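PDB 5XIL: putative prolyl-tRNA synthetase from Leishmania major, which probably catalyses the ATP-dependent joining of L-proline to tRNA(Pro), releasing AMP and diphosphate. Local coordinates for residues T418-T421 against E422-T426. Numbering follows the deposited sequence.
Sequences TEWT and EFVPT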
loop_
_atom_site.group_PDB
_atom_site.type_symbol
_atom_site.label_atom_id
_atom_site.label_comp_id
_atom_site.label_asym_id
_atom_site.label_seq_id
_atom_site.Cartn_x
_atom_site.Cartn_y
_atom_site.Cartn_z
ATOM N N THR A 418 24.881 32.683 21.532
ATOM C CA THR A 418 24.315 33.525 22.607
ATOM C C THR A 418 24.408 35.014 22.403
ATOM O O THR A 418 23.848 35.756 23.212
ATOM C CB THR A 418 25.036 33.267 23.908
ATOM O OG1 THR A 418 26.421 33.547 23.719
ATOM C CG2 THR A 418 24.914 31.837 24.298
ATOM N N GLU A 419 25.183 35.462 21.425
ATOM C CA GLU A 419 25.310 36.847 21.083
ATOM C C GLU A 419 24.717 37.177 19.701
ATOM O O GLU A 419 25.095 36.592 18.682
ATOM C CB GLU A 419 26.796 37.238 21.166
ATOM C CG GLU A 419 27.562 36.579 22.337
ATOM C CD GLU A 419 27.132 37.008 23.741
ATOM O OE1 GLU A 419 27.037 38.245 23.913
ATOM O OE2 GLU A 419 26.901 36.147 24.662
ATOM N N TRP A 420 23.881 38.231 19.635
ATOM C CA TRP A 420 23.240 38.585 18.424
ATOM C C TRP A 420 24.242 38.756 17.273
ATOM O O TRP A 420 23.933 38.430 16.153
ATOM C CB TRP A 420 22.294 39.805 18.555
ATOM C CG TRP A 420 21.801 40.138 17.216
ATOM C CD1 TRP A 420 22.247 41.110 16.386
ATOM C CD2 TRP A 420 20.868 39.344 16.420
ATOM N NE1 TRP A 420 21.615 41.034 15.205
ATOM C CE2 TRP A 420 20.763 39.960 15.188
ATOM C CE3 TRP A 420 20.073 38.245 16.680
ATOM C CZ2 TRP A 420 19.965 39.451 14.156
ATOM C CZ3 TRP A 420 19.282 37.748 15.664
ATOM C CH2 TRP A 420 19.207 38.380 14.430
ATOM N N THR A 421 25.428 39.305 17.548
ATOM C CA THR A 421 26.314 39.670 16.486
ATOM C C THR A 421 26.861 38.454 15.757
ATOM O O THR A 421 27.349 38.591 14.660
ATOM C CB THR A 421 27.532 40.520 16.954
ATOM O OG1 THR A 421 28.068 39.973 18.174
ATOM C CG2 THR A 421 27.156 41.925 17.209
ATOM N N GLU A 422 26.806 37.298 16.377
ATOM C CA GLU A 422 27.283 36.076 15.745
ATOM C C GLU A 422 26.195 35.293 15.007
ATOM O O GLU A 422 26.509 34.275 14.361
ATOM C CB GLU A 422 28.037 35.197 16.776
ATOM C CG GLU A 422 27.236 34.662 17.941
ATOM C CD GLU A 422 28.063 33.885 18.974
ATOM O OE1 GLU A 422 29.276 33.618 18.694
ATOM O OE2 GLU A 422 27.526 33.518 20.038
ATOM N N PHE A 423 24.954 35.766 15.094
ATOM C CA PHE A 423 23.770 35.052 14.547
ATOM C C PHE A 423 23.799 35.005 13.035
ATOM O O PHE A 423 23.879 33.921 12.447
ATOM C CB PHE A 423 22.494 35.752 15.011
ATOM C CG PHE A 423 21.205 34.958 14.781
ATOM C CD1 PHE A 423 20.558 35.003 13.570
ATOM C CD2 PHE A 423 20.685 34.182 15.816
ATOM C CE1 PHE A 423 19.385 34.267 13.363
ATOM C CE2 PHE A 423 19.533 33.438 15.656
ATOM C CZ PHE A 423 18.866 33.500 14.423
ATOM N N VAL A 424 23.782 36.141 12.365
ATOM C CA VAL A 424 23.819 36.104 10.899
ATOM C C VAL A 424 25.107 35.546 10.276
ATOM O O VAL A 424 25.075 34.853 9.271
ATOM C CB VAL A 424 23.465 37.450 10.245
ATOM C CG1 VAL A 424 23.639 37.412 8.733
ATOM C CG2 VAL A 424 21.994 37.768 10.547
ATOM N N PRO A 425 26.243 35.832 10.863
ATOM C CA PRO A 425 27.465 35.123 10.373
ATOM C C PRO A 425 27.435 33.592 10.486
ATOM O O PRO A 425 27.921 32.930 9.570
ATOM C CB PRO A 425 28.545 35.670 11.255
ATOM C CG PRO A 425 28.039 37.069 11.527
ATOM C CD PRO A 425 26.582 36.940 11.756
ATOM N N THR A 426 26.804 33.086 11.519
ATOM C CA THR A 426 26.516 31.676 11.644
ATOM C C THR A 426 25.613 31.152 10.571
ATOM O O THR A 426 25.901 30.117 9.945
ATOM C CB THR A 426 26.047 31.359 13.066
ATOM O OG1 THR A 426 27.029 31.820 13.975
ATOM C CG2 THR A 426 25.863 29.857 13.262
HETATM O O HOH W 1 23.747 38.853 13.378
#
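Glu422 and Phe423 fold back onto residues 418-420 through two overlapping type I beta turns, 419-422 and 420-423, that lead into helix 423-428 in the C-terminal, zinc-binding part of this class II synthetase. Their i to i+3 bonds are Glu422 N to Glu419 O at 3.0 Å, and Phe423 N to Trp420 O, also 3.0 Å and nearly straight (N-H...O 161°). A water takes the place of an i to i+4 bond, donating to Trp420 O and accepting from Val424 N. In the one of two Glu422 conformers described, a provisional basis, OE2 accepts from Thr418 N at 3.2 Å, on its anti side, and more weakly from Glu419 N. There Glu422 CG sits between backbone N and carbonyl carbon (chi1 64°) and the chain runs extended, carrying OE2 to both amides. Glu419, a magnesium ligand in a structure of this protein though not directly ligating here, receives Thr418 OG1 on OE2 at 2.8 Å. The six-membered ring of Trp420 and the buried Phe423 ring form an offset stack, planes 16° apart; Trp420 NE1 bonds Glu454 of helix 441-455, and Phe423 meets Phe508 edge-to-face. Phe423 CB also lies over the indole face, and the closest ring carbons are Trp420 CZ3 and Phe423 CG at 3.5 Å.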